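Local coordinates for DisA protein (PDB 6CCA) that probably transfers methyl groups to carbon in a polyketide assembly line, building the gem-dimethyl group of disorazol, at residues A[36-41]-A[404-409]; A[207-212]-A[300-305]; A[211-216]-A[244-249]; A[240-245]-A[253-258]. One frame throughout, in Å; residues are numbered along the deposited sequence.

Contact 1. Residues A[36-41]-A[404-409]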
loop_
_atom_site.group_PDB
_atom_site.type_symbol
_atom_site.label_atom_id
_atom_site.label_comp_id
_atom_site.label_asym_id
_atom_site.label_seq_id
_atom_site.Cartn_x
_atom_site.Cartn_y
_atom_site.Cartn_z
ATOM N N ARG A 36 20.870 12.594 -10.044
ATOM C CA ARG A 36 21.091 12.277 -11.448
ATOM C C ARG A 36 20.413 11.004 -11.913
ATOM O O ARG A 36 20.292 10.750 -13.117
ATOM C CB ARG A 36 22.575 12.209 -11.730
ATOM C CG ARG A 36 23.275 10.961 -11.234
ATOM C CD ARG A 36 24.763 11.252 -11.349
ATOM N NE ARG A 36 25.504 10.944 -10.138
ATOM C CZ ARG A 36 26.368 9.949 -10.023
ATOM N NH1 ARG A 36 26.573 9.111 -11.028
ATOM N NH2 ARG A 36 27.017 9.784 -8.877
ATOM N N SER A 37 19.959 10.193 -10.962
ATOM C CA SER A 37 19.182 9.015 -11.281
ATOM C C SER A 37 17.675 9.216 -11.543
ATOM O O SER A 37 17.126 8.481 -12.314
ATOM C CB SER A 37 19.352 8.023 -10.113
ATOM O OG SER A 37 20.684 7.571 -10.013
ATOM N N VAL A 38 17.061 10.206 -10.952
ATOM C CA VAL A 38 15.602 10.388 -11.054
ATOM C C VAL A 38 15.174 10.497 -12.532
ATOM O O VAL A 38 14.208 9.856 -12.983
ATOM C CB VAL A 38 15.101 11.504 -10.140
ATOM C CG1 VAL A 38 13.646 11.771 -10.374
ATOM C CG2 VAL A 38 15.294 11.096 -8.694
ATOM N N PRO A 39 15.860 11.305 -13.310
ATOM C CA PRO A 39 15.482 11.320 -14.757
ATOM C C PRO A 39 15.628 10.002 -15.517
ATOM O O PRO A 39 14.959 9.822 -16.480
ATOM C CB PRO A 39 16.452 12.434 -15.370
ATOM C CG PRO A 39 16.931 13.193 -14.208
ATOM C CD PRO A 39 16.972 12.225 -13.007
ATOM N N ARG A 40 16.495 9.076 -15.109
ATOM C CA ARG A 40 16.617 7.786 -15.723
ATOM C C ARG A 40 15.495 6.840 -15.287
ATOM O O ARG A 40 15.337 5.795 -15.876
ATOM C CB ARG A 40 17.943 7.146 -15.359
ATOM C CG ARG A 40 19.143 7.911 -15.931
ATOM C CD ARG A 40 20.491 7.402 -15.455
ATOM N NE ARG A 40 21.601 8.181 -16.094
ATOM C CZ ARG A 40 22.550 8.926 -15.478
ATOM N NH1 ARG A 40 22.632 9.038 -14.160
ATOM N NH2 ARG A 40 23.475 9.572 -16.206
ATOM N N ILE A 41 14.740 7.219 -14.251
ATOM C CA ILE A 41 13.646 6.353 -13.717
ATOM C C ILE A 41 12.272 6.919 -14.107
ATOM O O ILE A 41 11.352 6.162 -14.370
ATOM C CB ILE A 41 13.804 6.239 -12.180
ATOM C CG1 ILE A 41 15.151 5.607 -11.807
ATOM C CG2 ILE A 41 12.637 5.499 -11.531
ATOM C CD1 ILE A 41 15.519 5.876 -10.367
ATOM N N VAL A 404 5.355 5.730 -6.866
ATOM C CA VAL A 404 6.669 5.358 -6.338
ATOM C C VAL A 404 7.399 6.652 -5.902
ATOM O O VAL A 404 7.398 7.689 -6.619
ATOM C CB VAL A 404 7.441 4.548 -7.328
ATOM C CG1 VAL A 404 8.922 4.487 -6.985
ATOM C CG2 VAL A 404 6.857 3.146 -7.426
ATOM N N ILE A 405 7.973 6.602 -4.724
ATOM C CA ILE A 405 8.636 7.738 -4.063
ATOM C C ILE A 405 10.046 7.336 -3.709
ATOM O O ILE A 405 10.243 6.309 -3.092
ATOM C CB ILE A 405 7.884 8.250 -2.831
ATOM C CG1 ILE A 405 6.402 8.561 -3.190
ATOM C CG2 ILE A 405 8.579 9.499 -2.270
ATOM C CD1 ILE A 405 5.444 7.754 -2.427
ATOM N N LEU A 406 11.020 8.101 -4.179
ATOM C CA LEU A 406 12.455 7.878 -3.920
ATOM C C LEU A 406 12.980 8.958 -2.983
ATOM O O LEU A 406 12.567 10.114 -3.075
ATOM C CB LEU A 406 13.269 7.902 -5.208
ATOM C CG LEU A 406 12.696 7.061 -6.372
ATOM C CD1 LEU A 406 13.477 7.289 -7.641
ATOM C CD2 LEU A 406 12.711 5.627 -6.044
ATOM N N ALA A 407 13.843 8.583 -2.056
ATOM C CA ALA A 407 14.385 9.548 -1.107
ATOM C C ALA A 407 15.818 9.127 -0.708
ATOM O O ALA A 407 16.104 7.928 -0.611
ATOM C CB ALA A 407 13.530 9.552 0.103
ATOM N N GLU A 408 16.689 10.120 -0.542
ATOM C CA GLU A 408 18.119 9.899 -0.241
ATOM C C GLU A 408 18.368 10.258 1.206
ATOM O O GLU A 408 18.030 11.357 1.712
ATOM C CB GLU A 408 18.946 10.770 -1.184
ATOM C CG GLU A 408 20.449 10.777 -0.960
ATOM C CD GLU A 408 21.109 11.683 -1.985
ATOM O OE1 GLU A 408 21.319 12.823 -1.607
ATOM O OE2 GLU A 408 21.417 11.226 -3.134
ATOM N N SER A 409 18.962 9.338 1.920
ATOM C CA SER A 409 19.187 9.562 3.326
ATOM C C SER A 409 20.404 10.462 3.511
ATOM O O SER A 409 21.401 10.271 2.849
ATOM C CB SER A 409 19.509 8.261 4.044
ATOM O OG SER A 409 19.710 8.551 5.401
#

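Contact 2. Residues A[207-212]-A[300-305]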
loop_
_atom_site.group_PDB
_atom_site.type_symbol
_atom_site.label_atom_id
_atom_site.label_comp_id
_atom_site.label_asym_id
_atom_site.label_seq_id
_atom_site.Cartn_x
_atom_site.Cartn_y
_atom_site.Cartn_z
ATOM N N LYS A 207 13.038 -0.696 -11.924
ATOM C CA LYS A 207 13.859 0.276 -12.639
ATOM C C LYS A 207 14.717 1.079 -11.674
ATOM O O LYS A 207 15.913 1.367 -11.950
ATOM C CB LYS A 207 12.929 1.232 -13.434
ATOM C CG LYS A 207 13.652 2.297 -14.285
ATOM C CD LYS A 207 14.567 1.623 -15.230
ATOM C CE LYS A 207 14.982 2.492 -16.423
ATOM N NZ LYS A 207 16.226 1.854 -16.995
ATOM N N SER A 208 14.144 1.511 -10.548
ATOM C CA SER A 208 14.894 2.262 -9.607
ATOM C C SER A 208 16.076 1.478 -9.117
ATOM O O SER A 208 17.155 2.023 -8.940
ATOM C CB SER A 208 14.042 2.722 -8.440
ATOM O OG SER A 208 12.889 3.508 -8.799
ATOM N N LEU A 209 15.871 0.193 -8.822
ATOM C CA LEU A 209 16.935 -0.605 -8.285
ATOM C C LEU A 209 18.047 -0.819 -9.309
ATOM O O LEU A 209 19.245 -0.791 -8.968
ATOM C CB LEU A 209 16.392 -1.959 -7.756
ATOM C CG LEU A 209 15.337 -1.863 -6.646
ATOM C CD1 LEU A 209 14.851 -3.296 -6.346
ATOM C CD2 LEU A 209 15.778 -1.178 -5.367
ATOM N N LEU A 210 17.668 -1.070 -10.555
ATOM C CA LEU A 210 18.635 -1.312 -11.585
ATOM C C LEU A 210 19.420 -0.053 -11.898
ATOM O O LEU A 210 20.638 -0.121 -12.164
ATOM C CB LEU A 210 17.932 -1.848 -12.808
ATOM C CG LEU A 210 17.436 -3.294 -12.648
ATOM C CD1 LEU A 210 16.767 -3.766 -13.904
ATOM C CD2 LEU A 210 18.526 -4.291 -12.296
ATOM N N VAL A 211 18.765 1.110 -11.826
ATOM C CA VAL A 211 19.503 2.378 -12.030
ATOM C C VAL A 211 20.508 2.584 -10.910
ATOM O O VAL A 211 21.688 2.987 -11.109
ATOM C CB VAL A 211 18.502 3.529 -12.186
ATOM C CG1 VAL A 211 19.124 4.898 -11.900
ATOM C CG2 VAL A 211 17.884 3.399 -13.567
ATOM N N PHE A 212 20.107 2.221 -9.721
ATOM C CA PHE A 212 21.034 2.307 -8.592
ATOM C C PHE A 212 22.240 1.413 -8.816
ATOM O O PHE A 212 23.408 1.854 -8.650
ATOM C CB PHE A 212 20.330 1.939 -7.285
ATOM C CG PHE A 212 21.191 2.125 -6.093
ATOM C CD1 PHE A 212 22.078 1.169 -5.700
ATOM C CD2 PHE A 212 21.178 3.352 -5.429
ATOM C CE1 PHE A 212 22.862 1.405 -4.575
ATOM C CE2 PHE A 212 21.951 3.585 -4.318
ATOM C CZ PHE A 212 22.812 2.602 -3.904
ATOM N N PHE A 300 22.867 -1.074 4.748
ATOM C CA PHE A 300 22.084 -1.164 3.549
ATOM C C PHE A 300 22.235 0.003 2.624
ATOM O O PHE A 300 22.154 1.095 3.049
ATOM C CB PHE A 300 20.614 -1.343 3.926
ATOM C CG PHE A 300 20.353 -2.638 4.593
ATOM C CD1 PHE A 300 20.372 -3.793 3.882
ATOM C CD2 PHE A 300 20.220 -2.705 5.936
ATOM C CE1 PHE A 300 20.204 -4.991 4.484
ATOM C CE2 PHE A 300 20.033 -3.912 6.553
ATOM C CZ PHE A 300 20.032 -5.047 5.813
ATOM N N ASP A 301 22.409 -0.297 1.344
ATOM C CA ASP A 301 22.479 0.739 0.332
ATOM C C ASP A 301 21.080 1.220 -0.013
ATOM O O ASP A 301 20.890 2.370 -0.410
ATOM C CB ASP A 301 23.137 0.162 -0.884
ATOM C CG ASP A 301 24.611 -0.188 -0.615
ATOM O OD1 ASP A 301 25.450 0.750 -0.690
ATOM O OD2 ASP A 301 24.886 -1.315 -0.182
ATOM N N VAL A 302 20.115 0.301 0.019
ATOM C CA VAL A 302 18.702 0.593 -0.390
ATOM C C VAL A 302 17.791 -0.152 0.550
ATOM O O VAL A 302 18.064 -1.307 0.894
ATOM C CB VAL A 302 18.380 0.111 -1.851
ATOM C CG1 VAL A 302 16.953 0.444 -2.272
ATOM C CG2 VAL A 302 19.342 0.681 -2.854
ATOM N N VAL A 303 16.733 0.527 0.978
ATOM C CA VAL A 303 15.612 -0.107 1.600
ATOM C C VAL A 303 14.390 0.042 0.705
ATOM O O VAL A 303 14.032 1.175 0.338
ATOM C CB VAL A 303 15.317 0.461 2.956
ATOM C CG1 VAL A 303 14.097 -0.169 3.578
ATOM C CG2 VAL A 303 16.455 0.226 3.907
ATOM N N LEU A 304 13.735 -1.072 0.389
ATOM C CA LEU A 304 12.518 -1.113 -0.423
ATOM C C LEU A 304 11.322 -1.475 0.442
ATOM O O LEU A 304 11.357 -2.444 1.231
ATOM C CB LEU A 304 12.664 -2.209 -1.503
ATOM C CG LEU A 304 11.365 -2.595 -2.224
ATOM C CD1 LEU A 304 10.906 -1.391 -3.052
ATOM C CD2 LEU A 304 11.650 -3.763 -3.127
ATOM N N GLY A 305 10.250 -0.693 0.319
ATOM C CA GLY A 305 8.987 -0.948 1.039
ATOM C C GLY A 305 7.852 -0.874 0.061
ATOM O O GLY A 305 7.488 0.235 -0.367
#

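Contact 3. Residues A[211-216]-A[244-249]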
loop_
_atom_site.group_PDB
_atom_site.type_symbol
_atom_site.label_atom_id
_atom_site.label_comp_id
_atom_site.label_asym_id
_atom_site.label_seq_id
_atom_site.Cartn_x
_atom_site.Cartn_y
_atom_site.Cartn_z
ATOM N N VAL A 211 18.765 1.110 -11.826
ATOM C CA VAL A 211 19.503 2.378 -12.030
ATOM C C VAL A 211 20.508 2.584 -10.910
ATOM O O VAL A 211 21.688 2.987 -11.109
ATOM C CB VAL A 211 18.502 3.529 -12.186
ATOM C CG1 VAL A 211 19.124 4.898 -11.900
ATOM C CG2 VAL A 211 17.884 3.399 -13.567
ATOM N N PHE A 212 20.107 2.221 -9.721
ATOM C CA PHE A 212 21.034 2.307 -8.592
ATOM C C PHE A 212 22.240 1.413 -8.816
ATOM O O PHE A 212 23.408 1.854 -8.650
ATOM C CB PHE A 212 20.330 1.939 -7.285
ATOM C CG PHE A 212 21.191 2.125 -6.093
ATOM C CD1 PHE A 212 22.078 1.169 -5.700
ATOM C CD2 PHE A 212 21.178 3.352 -5.429
ATOM C CE1 PHE A 212 22.862 1.405 -4.575
ATOM C CE2 PHE A 212 21.951 3.585 -4.318
ATOM C CZ PHE A 212 22.812 2.602 -3.904
ATOM N N LEU A 213 21.990 0.180 -9.172
ATOM C CA LEU A 213 23.058 -0.771 -9.368
ATOM C C LEU A 213 23.981 -0.332 -10.494
ATOM O O LEU A 213 25.157 -0.441 -10.382
ATOM C CB LEU A 213 22.531 -2.183 -9.593
ATOM C CG LEU A 213 21.975 -2.807 -8.320
ATOM C CD1 LEU A 213 21.038 -3.956 -8.574
ATOM C CD2 LEU A 213 23.080 -3.277 -7.433
ATOM N N ASP A 214 23.409 0.170 -11.558
ATOM C CA ASP A 214 24.209 0.609 -12.686
ATOM C C ASP A 214 25.135 1.727 -12.299
ATOM O O ASP A 214 26.205 1.796 -12.769
ATOM C CB ASP A 214 23.350 1.094 -13.819
ATOM C CG ASP A 214 22.761 -0.013 -14.608
ATOM O OD1 ASP A 214 23.210 -1.166 -14.534
ATOM O OD2 ASP A 214 21.813 0.303 -15.307
ATOM N N ALA A 215 24.689 2.614 -11.451
ATOM C CA ALA A 215 25.529 3.676 -10.950
ATOM C C ALA A 215 26.647 3.247 -10.009
ATOM O O ALA A 215 27.701 3.782 -10.061
ATOM C CB ALA A 215 24.690 4.727 -10.278
ATOM N N ARG A 216 26.395 2.291 -9.148
ATOM C CA ARG A 216 27.339 1.932 -8.116
ATOM C C ARG A 216 28.279 0.820 -8.511
ATOM O O ARG A 216 29.423 0.803 -8.081
ATOM C CB ARG A 216 26.612 1.405 -6.882
ATOM C CG ARG A 216 25.744 2.418 -6.168
ATOM C CD ARG A 216 26.469 3.509 -5.402
ATOM N NE ARG A 216 27.784 3.166 -4.882
ATOM C CZ ARG A 216 28.050 2.447 -3.800
ATOM N NH1 ARG A 216 27.077 1.907 -3.045
ATOM N NH2 ARG A 216 29.325 2.254 -3.493
ATOM N N GLU A 244 14.229 -11.790 -10.009
ATOM C CA GLU A 244 14.588 -12.190 -11.360
ATOM C C GLU A 244 15.311 -11.044 -12.086
ATOM O O GLU A 244 16.340 -11.262 -12.757
ATOM C CB GLU A 244 13.370 -12.652 -12.145
ATOM C CG GLU A 244 13.723 -13.195 -13.533
ATOM C CD GLU A 244 14.666 -14.432 -13.496
ATOM O OE1 GLU A 244 14.818 -15.158 -12.460
ATOM O OE2 GLU A 244 15.330 -14.686 -14.508
ATOM N N ALA A 245 14.802 -9.820 -11.945
ATOM C CA ALA A 245 15.461 -8.663 -12.633
ATOM C C ALA A 245 16.842 -8.414 -12.079
ATOM O O ALA A 245 17.767 -7.956 -12.775
ATOM C CB ALA A 245 14.622 -7.390 -12.503
ATOM N N LEU A 246 17.032 -8.687 -10.799
ATOM C CA LEU A 246 18.315 -8.396 -10.188
ATOM C C LEU A 246 19.347 -9.496 -10.367
ATOM O O LEU A 246 20.495 -9.282 -10.014
ATOM C CB LEU A 246 18.134 -8.076 -8.718
ATOM C CG LEU A 246 17.904 -6.611 -8.341
ATOM C CD1 LEU A 246 16.896 -5.903 -9.191
ATOM C CD2 LEU A 246 17.477 -6.564 -6.882
ATOM N N SER A 247 18.922 -10.671 -10.824
ATOM C CA SER A 247 19.719 -11.887 -10.600
ATOM C C SER A 247 21.027 -11.835 -11.400
ATOM O O SER A 247 21.984 -12.442 -10.986
ATOM C CB SER A 247 18.946 -13.169 -10.925
ATOM O OG SER A 247 18.496 -13.113 -12.256
ATOM N N SER A 248 21.052 -11.090 -12.506
ATOM C CA SER A 248 22.294 -10.864 -13.263
ATOM C C SER A 248 23.345 -10.074 -12.507
ATOM O O SER A 248 24.500 -10.102 -12.938
ATOM C CB SER A 248 22.020 -10.142 -14.588
ATOM O OG SER A 248 21.685 -8.772 -14.361
ATOM N N HIS A 249 22.988 -9.361 -11.423
ATOM C CA HIS A 249 23.960 -8.719 -10.560
ATOM C C HIS A 249 24.360 -9.535 -9.390
ATOM O O HIS A 249 24.990 -9.014 -8.459
ATOM C CB HIS A 249 23.419 -7.403 -9.966
ATOM C CG HIS A 249 23.330 -6.307 -10.964
ATOM N ND1 HIS A 249 22.268 -6.188 -11.830
ATOM C CD2 HIS A 249 24.196 -5.322 -11.284
ATOM C CE1 HIS A 249 22.463 -5.146 -12.615
ATOM N NE2 HIS A 249 23.618 -4.593 -12.293
#

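Contact 4. Residues A[240-245]-A[253-258]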
loop_
_atom_site.group_PDB
_atom_site.type_symbol
_atom_site.label_atom_id
_atom_site.label_comp_id
_atom_site.label_asym_id
_atom_site.label_seq_id
_atom_site.Cartn_x
_atom_site.Cartn_y
_atom_site.Cartn_z
ATOM N N ALA A 240 9.219 -11.748 -6.321
ATOM C CA ALA A 240 9.649 -12.691 -7.379
ATOM C C ALA A 240 10.291 -12.014 -8.640
ATOM O O ALA A 240 11.408 -12.346 -9.087
ATOM C CB ALA A 240 8.463 -13.597 -7.776
ATOM N N SER A 241 9.584 -11.018 -9.173
ATOM C CA SER A 241 10.031 -10.323 -10.319
ATOM C C SER A 241 11.197 -9.391 -10.001
ATOM O O SER A 241 12.028 -9.154 -10.863
ATOM C CB SER A 241 8.839 -9.659 -11.019
ATOM O OG SER A 241 8.435 -8.549 -10.244
ATOM N N VAL A 242 11.278 -8.859 -8.784
ATOM C CA VAL A 242 12.443 -8.132 -8.396
ATOM C C VAL A 242 13.718 -9.001 -8.441
ATOM O O VAL A 242 14.765 -8.631 -9.027
ATOM C CB VAL A 242 12.269 -7.504 -7.004
ATOM C CG1 VAL A 242 13.575 -6.896 -6.525
ATOM C CG2 VAL A 242 11.146 -6.435 -7.007
ATOM N N LEU A 243 13.629 -10.159 -7.809
ATOM C CA LEU A 243 14.784 -11.031 -7.729
ATOM C C LEU A 243 15.189 -11.480 -9.158
ATOM O O LEU A 243 16.353 -11.595 -9.479
ATOM C CB LEU A 243 14.436 -12.219 -6.849
ATOM C CG LEU A 243 14.162 -11.914 -5.386
ATOM C CD1 LEU A 243 13.870 -13.227 -4.644
ATOM C CD2 LEU A 243 15.274 -11.183 -4.689
ATOM N N GLU A 244 14.229 -11.790 -10.009
ATOM C CA GLU A 244 14.588 -12.190 -11.360
ATOM C C GLU A 244 15.311 -11.044 -12.086
ATOM O O GLU A 244 16.340 -11.262 -12.757
ATOM C CB GLU A 244 13.370 -12.652 -12.145
ATOM C CG GLU A 244 13.723 -13.195 -13.533
ATOM C CD GLU A 244 14.666 -14.432 -13.496
ATOM O OE1 GLU A 244 14.818 -15.158 -12.460
ATOM O OE2 GLU A 244 15.330 -14.686 -14.508
ATOM N N ALA A 245 14.802 -9.820 -11.945
ATOM C CA ALA A 245 15.461 -8.663 -12.633
ATOM C C ALA A 245 16.842 -8.414 -12.079
ATOM O O ALA A 245 17.767 -7.956 -12.775
ATOM C CB ALA A 245 14.622 -7.390 -12.503
ATOM N N LEU A 253 25.749 -8.474 -5.220
ATOM C CA LEU A 253 24.519 -8.146 -4.541
ATOM C C LEU A 253 24.258 -9.058 -3.348
ATOM O O LEU A 253 24.485 -10.282 -3.413
ATOM C CB LEU A 253 23.407 -8.207 -5.596
ATOM C CG LEU A 253 21.979 -8.057 -5.127
ATOM C CD1 LEU A 253 21.784 -6.631 -4.670
ATOM C CD2 LEU A 253 21.079 -8.387 -6.290
ATOM N N GLU A 254 23.797 -8.465 -2.245
ATOM C CA GLU A 254 23.075 -9.201 -1.216
ATOM C C GLU A 254 21.662 -8.596 -1.034
ATOM O O GLU A 254 21.528 -7.382 -0.848
ATOM C CB GLU A 254 23.755 -9.126 0.111
ATOM C CG GLU A 254 25.213 -9.407 0.169
ATOM C CD GLU A 254 25.705 -9.031 1.540
ATOM O OE1 GLU A 254 26.136 -7.834 1.775
ATOM O OE2 GLU A 254 25.452 -9.899 2.383
ATOM N N TYR A 255 20.629 -9.431 -1.025
ATOM C CA TYR A 255 19.287 -8.974 -0.864
ATOM C C TYR A 255 18.668 -9.625 0.397
ATOM O O TYR A 255 18.715 -10.836 0.573
ATOM C CB TYR A 255 18.518 -9.333 -2.103
ATOM C CG TYR A 255 17.127 -8.780 -2.238
ATOM C CD1 TYR A 255 16.037 -9.317 -1.552
ATOM C CD2 TYR A 255 16.879 -7.734 -3.133
ATOM C CE1 TYR A 255 14.742 -8.803 -1.712
ATOM C CE2 TYR A 255 15.617 -7.190 -3.297
ATOM C CZ TYR A 255 14.534 -7.728 -2.606
ATOM O OH TYR A 255 13.278 -7.156 -2.814
ATOM N N PHE A 256 18.186 -8.801 1.310
ATOM C CA PHE A 256 17.530 -9.271 2.501
ATOM C C PHE A 256 16.007 -9.242 2.316
ATOM O O PHE A 256 15.354 -8.179 2.229
ATOM C CB PHE A 256 17.943 -8.439 3.693
ATOM C CG PHE A 256 19.287 -8.813 4.264
ATOM C CD1 PHE A 256 20.460 -8.523 3.563
ATOM C CD2 PHE A 256 19.372 -9.479 5.476
ATOM C CE1 PHE A 256 21.713 -8.902 4.068
ATOM C CE2 PHE A 256 20.632 -9.833 6.013
ATOM C CZ PHE A 256 21.777 -9.596 5.282
ATOM N N TYR A 257 15.441 -10.448 2.247
ATOM C CA TYR A 257 14.006 -10.694 2.235
ATOM C C TYR A 257 13.502 -10.772 3.693
ATOM O O TYR A 257 13.866 -11.705 4.419
ATOM C CB TYR A 257 13.762 -12.007 1.466
ATOM C CG TYR A 257 12.321 -12.440 1.278
ATOM C CD1 TYR A 257 11.491 -12.721 2.323
ATOM C CD2 TYR A 257 11.804 -12.601 0.018
ATOM C CE1 TYR A 257 10.171 -13.152 2.115
ATOM C CE2 TYR A 257 10.525 -13.069 -0.174
ATOM C CZ TYR A 257 9.731 -13.343 0.884
ATOM O OH TYR A 257 8.431 -13.756 0.610
ATOM N N THR A 258 12.749 -9.774 4.134
ATOM C CA THR A 258 12.358 -9.671 5.526
ATOM C C THR A 258 10.909 -9.389 5.643
ATOM O O THR A 258 10.282 -8.897 4.681
ATOM C CB THR A 258 13.143 -8.586 6.336
ATOM O OG1 THR A 258 12.601 -7.313 6.092
ATOM C CG2 THR A 258 14.592 -8.620 6.042
#

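Contact 1. Residues A[36-41]-A[404-409]
Leu-406 and Ile-41 meet tip to tip, the CD1 methyl of Leu-406 lying 3.7 Å from CD1 of Ile-41. A second, looser approach comes from Val-38 one helical turn earlier, whose CG2 stands 4.3 Å from the same Leu-406 CD1. One leucine methyl thus meets side chains from two positions of the helix, and no hydrogen bond joins the two segments. The longer branch of Ile-41, CG1 and CD1, makes the contact: CG1 sits anti to the carbonyl carbon (chi1 -61°) and CD1 continues nearly straight (chi2 162°). The backbone behind these side chains is a short, irregular helix, with Ile-41 N bonded to Val-38 O at 3.0 Å and Arg-40 N to Ser-37 O at 2.9 Å; both bonds span three residues, and Pro-39, having no N-H, interrupts the regular bonding at the kink. Ser-208 of helix 196-216 touches both Ile-41 and Leu-406, so that the pair also packs on a second helix. Two residues further along the strand, the carboxylate of Glu-408 forms salt bridges with Arg-385 and Arg-386 and accepts a hydrogen bond from Leu-34 N, which ties the start of helix 34-41 to the sheet. The arrangement is helix-on-sheet packing, with an N-terminal helix laid over the antiparallel strand 402-409 that pairs with strand 330-337 in the sheet of a class I-like methyltransferase fold.

Contact 2. Residues A[207-212]-A[300-305]
In the alpha/beta sandwich of the methyltransferase domain, helix 196-216 packs against the parallel strand 300-306, and Phe-212 and Leu-209 meet Val-302 at this layer boundary. The two methyls of Val-302 divide the work. CG2 sits over the centre of the Phe-212 ring in a CH-pi contact, 3.8 Å from the ring centroid and only 5° off the ring normal, while CG1 meets CD2 of Leu-209 at 3.7 Å. Phe-212 places its ring there because CG lies anti to the backbone N (chi1 -175°), which extends the side chain from the helix toward the strand. Asp-301, the residue before the valine, brings its CB obliquely to the ring, 3.9 Å from Phe-212 CZ. The carboxylate of Asp-301 is engaged by other parts of the chain: OD2 accepts from Thr-227 N and pairs with Lys-327, and OD1 pairs with Arg-216 at the end of the same helix. Trp-331 adds an edge-to-face ring contact to Phe-212. Across the segments the contact is wholly nonpolar, made by dispersion and a nearly axial methyl-ring approach, whereas the buried aspartate beside it is matched by two positive charges and a backbone N-H, which would probably favour its ionised form.

Contact 3. Residues A[211-216]-A[244-249]
Leu-213 carries this contact from its CB outward, beginning over one face of the His-249 imidazole. CB lies 3.8 Å from His-249 NE2 and 4.0 Å from the ring centroid, 23° off the ring normal, a CH-pi approach displaced toward the NE2 and CD2 side of the rim. From there the chain runs across the ring: CG is anti to the carbonyl carbon (chi1 -73°), and the CD1 branch stays over the same face, on its CG side, 4.1 Å from His-249 CG. The same CD1 then reaches Leu-246, whose CG lies 4.1 Å away, the two leucine side chains crossing at about a right angle. Leu-213 also touches Ile-226 of the neighbouring strand 226-231. The contact joins two helices on one side of the central sheet, 196-216 and 239-246; the latter is the connecting helix of the beta-alpha-beta unit that begins with strand 226-231, and His-249 lies three residues on from Leu-246. Nearby, Ser-247 OG donates to Glu-244 O at 2.9 Å, and Ser-247 N approaches the same oxygen from the same face of the carbonyl plane; His-249 N bonds to Leu-246 O. The imidazole meets Asp-214 at its edge, near the ring plane, with OD1 4.1 Å from NE2; this is too long for a hydrogen bond, although a carboxylate so near would tend to favour a protonated ring. His-249 ND1 is buried by the contact without a polar partner in the model, while Leu-210 and Val-217 also touch the His-249 side chain.

Contact 4. Residues A[240-245]-A[253-258]
The ring of Tyr-255 carries a methyl over one face: Leu-243 CD2 stands 3.7 Å from the ring centroid and 11° off the normal, a CH-pi contact close to the centre. Nearer the hydroxyl, Val-242 CG1 comes in obliquely, 3.8 Å from Tyr-255 CE2 and 3.7 Å from its OH. Leu-243 and Val-242 are consecutive helix residues, and each crosses the tyrosine side chain at about a right angle. With chi1 at -172° the tyrosine is fully extended from its strand, its CG opposite the backbone N, and the ring is carried to the helix. Leu-246 and Ile-228 add further apolar contacts to the tyrosine, and Ile-206 and Leu-209 of helix 196-216 pack on Val-242. These are the helix and second strand of a beta-alpha-beta unit, strand 226-231, helix 239-246 and strand 253-257, with both strands parallel neighbours in the sheet. The side chain serves two environments: its ring lies in CH-pi and dispersion contact under the helix, while its buried hydroxyl is hydrogen-bonded to the carboxylate oxygen OE1 of Glu-230 on the first strand.

In the fold
From the N terminus, residues 36-41 meet residues 404-409 across a separation of 363 residues, so contact 1 closes the longest loop and encloses the other three. Inside it, helix 196-216 begins two closures that overlap along the chain: contact 3, to the end of helix 239-246, and the longer contact 2, to strand 300-306. Contact 4 is the shortest, between helix 239-246 and strand 253-257, and lies wholly within the span of contact 2; its helical segment shares residues 244 and 245 with the second segment of contact 3. Helix 196-216 connects contacts 2 and 3 directly and touches helix 34-41 of contact 1, while contacts 1, 2 and 4 all reach the same sheet at different strands.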